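PDB 4OM9: serine protease pet from Escherichia coli, which acts as a secreted autotransporter serine protease and enterotoxin of enteroaggregative strains, probably cleaving the host cytoskeletal protein alpha-fodrin. Local coordinates for residues Ser172-Asn180 with Val191-Asn201. Numbering follows the deposited sequence.
Sequences SASLFHITN and VEYENDSYFTN
Strands 172-178 and 191-195 pair antiparallel, their short axes at 127°, with His-177 and Glu-194 as a hydrogen-bonded pair (His-177 N to Glu-194 O 2.9 Å, and the reciprocal bond) flanked by the non-hydrogen-bonded pairs Phe-176 with Asn-195 and Ile-178 with Tyr-193. A classic beta bulge follows: the N atoms of Thr-179 and Asn-180 both reach Glu-192 O, approaching from the same face of its carbonyl plane. The rings of Phe-176 and Tyr-193 form an offset stack, centroids 4.1 Å apart and planes at 9°, while Tyr-193 OH is hydrogen-bonded to Arg-149. This ladder belongs to the antiparallel sheet of the protease domain, a member of the PA clan, where strand 143-151 borders 172-185 and strand 239-244 borders 188-195. On the sheet face away from Tyr-193, His-177 NE2 donates to Glu-194 OE1 (2.9 Å) nearly in its ring plane but from above the carboxylate; Glu-194 OE2 forms a salt bridge with Lys-239. Thr-179 OG1, held between its own N and carbonyl carbon (chi1 52°), donates to the anti lone pair of Glu-192 OE1. Beyond strand 191-195, Asn-201 folds back on the start of strand 172-178, its ND2 donating to Ala-173 O (3.0 Å) and Ser-172 OG.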
ATOM      1  N   SER A 172      13.624 -24.139  -2.352  1.00 28.61           N
ATOM      2  CA  SER A 172      14.063 -23.563  -3.629  1.00 30.22           C
ATOM      3  C   SER A 172      13.359 -24.153  -4.873  1.00 27.37           C
ATOM      4  O   SER A 172      12.962 -25.309  -4.893  1.00 28.00           O
ATOM      5  CB  SER A 172      15.580 -23.718  -3.766  1.00 28.38           C
ATOM      6  OG  SER A 172      15.961 -25.077  -3.763  1.00 30.85           O
ATOM      7  N   ALA A 173      13.224 -23.348  -5.919  1.00 31.18           N
ATOM      8  CA  ALA A 173      12.392 -23.721  -7.048  1.00 31.91           C
ATOM      9  C   ALA A 173      13.205 -24.123  -8.267  1.00 33.42           C
ATOM     10  O   ALA A 173      14.267 -23.566  -8.522  1.00 34.69           O
ATOM     11  CB  ALA A 173      11.487 -22.596  -7.405  1.00 31.20           C
ATOM     12  N   SER A 174      12.687 -25.085  -9.023  1.00 30.24           N
ATOM     13  CA  SER A 174      13.301 -25.488 -10.289  1.00 30.14           C
ATOM     14  C   SER A 174      12.331 -25.216 -11.404  1.00 32.40           C
ATOM     15  O   SER A 174      11.127 -25.393 -11.236  1.00 33.48           O
ATOM     16  CB  SER A 174      13.683 -26.959 -10.286  1.00 32.74           C
ATOM     17  OG  SER A 174      14.594 -27.246  -9.239  1.00 36.59           O
ATOM     18  N   LEU A 175      12.852 -24.746 -12.530  1.00 29.98           N
ATOM     19  CA  LEU A 175      12.051 -24.568 -13.727  1.00 30.35           C
ATOM     20  C   LEU A 175      12.508 -25.620 -14.721  1.00 33.07           C
ATOM     21  O   LEU A 175      13.713 -25.861 -14.843  1.00 31.36           O
ATOM     22  CB  LEU A 175      12.214 -23.168 -14.304  1.00 31.11           C
ATOM     23  CG  LEU A 175      11.669 -22.962 -15.719  1.00 31.86           C
ATOM     24  CD1 LEU A 175      10.177 -22.782 -15.652  1.00 31.42           C
ATOM     25  CD2 LEU A 175      12.348 -21.766 -16.437  1.00 32.96           C
ATOM     26  N   PHE A 176      11.578 -26.243 -15.440  1.00 31.39           N
ATOM     27  CA  PHE A 176      11.963 -27.354 -16.314  1.00 31.23           C
ATOM     28  C   PHE A 176      11.130 -27.468 -17.588  1.00 31.74           C
ATOM     29  O   PHE A 176      10.037 -26.911 -17.687  1.00 31.61           O
ATOM     30  CB  PHE A 176      11.888 -28.675 -15.527  1.00 30.50           C
ATOM     31  CG  PHE A 176      10.502 -29.028 -15.064  1.00 29.71           C
ATOM     32  CD1 PHE A 176       9.550 -29.516 -15.959  1.00 29.88           C
ATOM     33  CD2 PHE A 176      10.147 -28.871 -13.737  1.00 29.27           C
ATOM     34  CE1 PHE A 176       8.283 -29.800 -15.541  1.00 31.38           C
ATOM     35  CE2 PHE A 176       8.871 -29.171 -13.312  1.00 28.26           C
ATOM     36  CZ  PHE A 176       7.938 -29.637 -14.213  1.00 28.46           C
ATOM     37  N   HIS A 177      11.639 -28.235 -18.542  1.00 38.69           N
ATOM     38  CA  HIS A 177      10.852 -28.673 -19.692  1.00 43.04           C
ATOM     39  C   HIS A 177      10.809 -30.197 -19.720  1.00 42.04           C
ATOM     40  O   HIS A 177      11.801 -30.845 -19.404  1.00 40.76           O
ATOM     41  CB  HIS A 177      11.438 -28.127 -20.999  1.00 42.64           C
ATOM     42  CG  HIS A 177      12.920 -28.333 -21.133  1.00 46.62           C
ATOM     43  ND1 HIS A 177      13.842 -27.483 -20.565  1.00 52.22           N
ATOM     44  CD2 HIS A 177      13.630 -29.282 -21.793  1.00 48.31           C
ATOM     45  CE1 HIS A 177      15.066 -27.905 -20.857  1.00 44.94           C
ATOM     46  NE2 HIS A 177      14.963 -28.991 -21.596  1.00 47.97           N
ATOM     47  N   ILE A 178       9.675 -30.776 -20.095  1.00 41.33           N
ATOM     48  CA  ILE A 178       9.576 -32.234 -20.144  1.00 43.50           C
ATOM     49  C   ILE A 178      10.217 -32.833 -21.401  1.00 44.58           C
ATOM     50  O   ILE A 178       9.811 -32.525 -22.518  1.00 44.49           O
ATOM     51  CB  ILE A 178       8.110 -32.727 -20.079  1.00 44.17           C
ATOM     52  CG1 ILE A 178       7.412 -32.197 -18.826  1.00 44.00           C
ATOM     53  CG2 ILE A 178       8.061 -34.269 -20.138  1.00 39.79           C
ATOM     54  CD1 ILE A 178       6.132 -32.914 -18.504  1.00 39.56           C
ATOM     55  N   THR A 179      11.184 -33.727 -21.188  1.00 35.38           N
ATOM     56  CA  THR A 179      11.952 -34.361 -22.267  1.00 34.31           C
ATOM     57  C   THR A 179      11.433 -35.757 -22.627  1.00 37.77           C
ATOM     58  O   THR A 179      11.693 -36.248 -23.715  1.00 44.68           O
ATOM     59  CB  THR A 179      13.447 -34.467 -21.892  1.00 36.86           C
ATOM     60  OG1 THR A 179      13.582 -35.084 -20.606  1.00 37.22           O
ATOM     61  CG2 THR A 179      14.092 -33.074 -21.834  1.00 36.53           C
ATOM     62  N   ASN A 180      10.697 -36.390 -21.718  1.00 39.59           N
ATOM     63  CA  ASN A 180       9.999 -37.636 -22.032  1.00 36.67           C
ATOM     64  C   ASN A 180       8.792 -37.855 -21.129  1.00 35.09           C
ATOM     65  O   ASN A 180       8.930 -38.176 -19.944  1.00 31.75           O
ATOM     66  CB  ASN A 180      10.947 -38.839 -21.924  1.00 36.45           C
ATOM     67  CG  ASN A 180      10.460 -40.051 -22.715  1.00 40.43           C
ATOM     68  OD1 ASN A 180       9.282 -40.140 -23.077  1.00 39.63           O
ATOM     69  ND2 ASN A 180      11.374 -40.989 -22.996  1.00 37.54           N
ATOM     70  N   VAL A 191       7.608 -39.635 -15.974  1.00 34.67           N
ATOM     71  CA  VAL A 191       7.860 -38.405 -16.699  1.00 31.77           C
ATOM     72  C   VAL A 191       9.280 -37.948 -16.434  1.00 34.97           C
ATOM     73  O   VAL A 191       9.769 -37.991 -15.310  1.00 34.15           O
ATOM     74  CB  VAL A 191       6.852 -37.326 -16.319  1.00 33.13           C
ATOM     75  CG1 VAL A 191       7.258 -35.961 -16.887  1.00 32.56           C
ATOM     76  CG2 VAL A 191       5.482 -37.725 -16.814  1.00 29.19           C
ATOM     77  N   GLU A 192       9.956 -37.550 -17.504  1.00 36.20           N
ATOM     78  CA  GLU A 192      11.353 -37.168 -17.431  1.00 36.25           C
ATOM     79  C   GLU A 192      11.473 -35.699 -17.766  1.00 34.80           C
ATOM     80  O   GLU A 192      10.844 -35.220 -18.712  1.00 33.70           O
ATOM     81  CB  GLU A 192      12.195 -38.019 -18.388  1.00 38.04           C
ATOM     82  CG  GLU A 192      13.678 -37.640 -18.458  1.00 39.08           C
ATOM     83  CD  GLU A 192      14.390 -38.318 -19.645  1.00 41.84           C
ATOM     84  OE1 GLU A 192      14.464 -37.692 -20.722  1.00 41.23           O
ATOM     85  OE2 GLU A 192      14.861 -39.466 -19.505  1.00 39.50           O
ATOM     86  N   TYR A 193      12.250 -34.966 -16.976  1.00 35.15           N
ATOM     87  CA  TYR A 193      12.445 -33.566 -17.306  1.00 34.67           C
ATOM     88  C   TYR A 193      13.902 -33.152 -17.215  1.00 37.24           C
ATOM     89  O   TYR A 193      14.745 -33.852 -16.641  1.00 35.53           O
ATOM     90  CB  TYR A 193      11.545 -32.654 -16.439  1.00 31.29           C
ATOM     91  CG  TYR A 193      11.963 -32.271 -15.009  1.00 34.68           C
ATOM     92  CD1 TYR A 193      13.165 -31.614 -14.751  1.00 33.42           C
ATOM     93  CD2 TYR A 193      11.085 -32.452 -13.940  1.00 31.90           C
ATOM     94  CE1 TYR A 193      13.516 -31.212 -13.470  1.00 33.33           C
ATOM     95  CE2 TYR A 193      11.424 -32.047 -12.637  1.00 30.20           C
ATOM     96  CZ  TYR A 193      12.647 -31.426 -12.418  1.00 35.61           C
ATOM     97  OH  TYR A 193      13.030 -31.018 -11.161  1.00 31.88           O
ATOM     98  N   GLU A 194      14.165 -31.999 -17.818  1.00 35.59           N
ATOM     99  CA  GLU A 194      15.460 -31.358 -17.805  1.00 38.94           C
ATOM    100  C   GLU A 194      15.249 -29.903 -17.374  1.00 36.70           C
ATOM    101  O   GLU A 194      14.271 -29.265 -17.779  1.00 33.68           O
ATOM    102  CB  GLU A 194      16.108 -31.447 -19.186  1.00 42.28           C
ATOM    103  CG  GLU A 194      17.457 -30.762 -19.337  1.00 47.61           C
ATOM    104  CD  GLU A 194      17.985 -30.866 -20.766  1.00 48.59           C
ATOM    105  OE1 GLU A 194      17.672 -29.968 -21.576  1.00 46.66           O
ATOM    106  OE2 GLU A 194      18.695 -31.849 -21.079  1.00 47.07           O
ATOM    107  N   ASN A 195      16.147 -29.390 -16.539  1.00 33.43           N
ATOM    108  CA  ASN A 195      16.032 -28.002 -16.099  1.00 34.44           C
ATOM    109  C   ASN A 195      16.367 -26.989 -17.183  1.00 37.44           C
ATOM    110  O   ASN A 195      17.048 -27.309 -18.161  1.00 40.06           O
ATOM    111  CB  ASN A 195      16.929 -27.755 -14.904  1.00 34.65           C
ATOM    112  CG  ASN A 195      16.366 -28.337 -13.653  1.00 33.14           C
ATOM    113  OD1 ASN A 195      15.644 -27.659 -12.907  1.00 35.33           O
ATOM    114  ND2 ASN A 195      16.658 -29.603 -13.416  1.00 34.01           N
ATOM    115  N   ASP A 196      15.857 -25.776 -17.009  1.00 37.18           N
ATOM    116  CA  ASP A 196      16.302 -24.635 -17.801  1.00 37.43           C
ATOM    117  C   ASP A 196      17.814 -24.486 -17.634  1.00 43.27           C
ATOM    118  O   ASP A 196      18.340 -24.649 -16.526  1.00 41.29           O
ATOM    119  CB  ASP A 196      15.572 -23.360 -17.348  1.00 38.46           C
ATOM    120  CG  ASP A 196      15.922 -22.147 -18.190  1.00 40.32           C
ATOM    121  OD1 ASP A 196      15.302 -21.999 -19.258  1.00 42.39           O
ATOM    122  OD2 ASP A 196      16.794 -21.344 -17.776  1.00 38.65           O
ATOM    123  N   SER A 197      18.513 -24.171 -18.718  1.00 44.46           N
ATOM    124  CA  SER A 197      19.973 -24.072 -18.671  1.00 48.19           C
ATOM    125  C   SER A 197      20.485 -22.765 -18.044  1.00 44.40           C
ATOM    126  O   SER A 197      21.662 -22.648 -17.748  1.00 46.09           O
ATOM    127  CB  SER A 197      20.571 -24.230 -20.077  1.00 47.08           C
ATOM    128  OG  SER A 197      20.217 -23.148 -20.919  1.00 52.68           O
ATOM    129  N   TYR A 198      19.611 -21.794 -17.823  1.00 43.60           N
ATOM    130  CA  TYR A 198      20.045 -20.544 -17.198  1.00 46.28           C
ATOM    131  C   TYR A 198      19.541 -20.471 -15.758  1.00 51.08           C
ATOM    132  O   TYR A 198      20.312 -20.240 -14.816  1.00 46.50           O
ATOM    133  CB  TYR A 198      19.558 -19.335 -18.000  1.00 47.60           C
ATOM    134  CG  TYR A 198      20.378 -19.022 -19.248  1.00 53.62           C
ATOM    135  CD1 TYR A 198      20.753 -20.026 -20.139  1.00 59.82           C
ATOM    136  CD2 TYR A 198      20.760 -17.720 -19.540  1.00 62.87           C
ATOM    137  CE1 TYR A 198      21.501 -19.741 -21.279  1.00 62.06           C
ATOM    138  CE2 TYR A 198      21.502 -17.418 -20.681  1.00 65.75           C
ATOM    139  CZ  TYR A 198      21.868 -18.431 -21.547  1.00 73.22           C
ATOM    140  OH  TYR A 198      22.606 -18.131 -22.678  1.00 79.26           O
ATOM    141  N   PHE A 199      18.238 -20.665 -15.588  1.00 44.41           N
ATOM    142  CA  PHE A 199      17.669 -20.677 -14.258  1.00 41.35           C
ATOM    143  C   PHE A 199      17.651 -22.115 -13.782  1.00 37.99           C
ATOM    144  O   PHE A 199      16.672 -22.841 -13.960  1.00 35.58           O
ATOM    145  CB  PHE A 199      16.277 -20.074 -14.249  1.00 39.11           C
ATOM    146  CG  PHE A 199      15.788 -19.755 -12.888  1.00 35.31           C
ATOM    147  CD1 PHE A 199      16.224 -18.610 -12.241  1.00 37.94           C
ATOM    148  CD2 PHE A 199      14.897 -20.598 -12.240  1.00 33.20           C
ATOM    149  CE1 PHE A 199      15.769 -18.299 -10.967  1.00 38.18           C
ATOM    150  CE2 PHE A 199      14.434 -20.290 -10.963  1.00 33.69           C
ATOM    151  CZ  PHE A 199      14.879 -19.134 -10.327  1.00 36.15           C
ATOM    152  N   THR A 200      18.765 -22.526 -13.199  1.00 35.88           N
ATOM    153  CA  THR A 200      19.048 -23.939 -13.070  1.00 37.28           C
ATOM    154  C   THR A 200      19.192 -24.329 -11.622  1.00 35.64           C
ATOM    155  O   THR A 200      20.122 -23.921 -10.915  1.00 33.53           O
ATOM    156  CB  THR A 200      20.322 -24.332 -13.846  1.00 40.89           C
ATOM    157  OG1 THR A 200      20.267 -23.782 -15.171  1.00 40.42           O
ATOM    158  CG2 THR A 200      20.436 -25.833 -13.944  1.00 35.26           C
ATOM    159  N   ASN A 201      18.210 -25.097 -11.189  1.00 35.35           N
ATOM    160  CA  ASN A 201      18.218 -25.705  -9.896  1.00 35.79           C
ATOM    161  C   ASN A 201      18.170 -27.220 -10.095  1.00 36.45           C
ATOM    162  O   ASN A 201      17.123 -27.767 -10.408  1.00 36.19           O
ATOM    163  CB  ASN A 201      17.032 -25.199  -9.083  1.00 35.12           C
ATOM    164  CG  ASN A 201      17.041 -25.712  -7.665  1.00 33.44           C
ATOM    165  OD1 ASN A 201      17.919 -26.487  -7.280  1.00 31.29           O
ATOM    166  ND2 ASN A 201      16.071 -25.259  -6.867  1.00 29.24           N
TER
HETATM  167  O   HOH W   1      15.802 -25.166 -12.485  1.00 35.99           O
HETATM  168  O   HOH W   2      13.829 -40.872 -22.033  1.00 30.72           O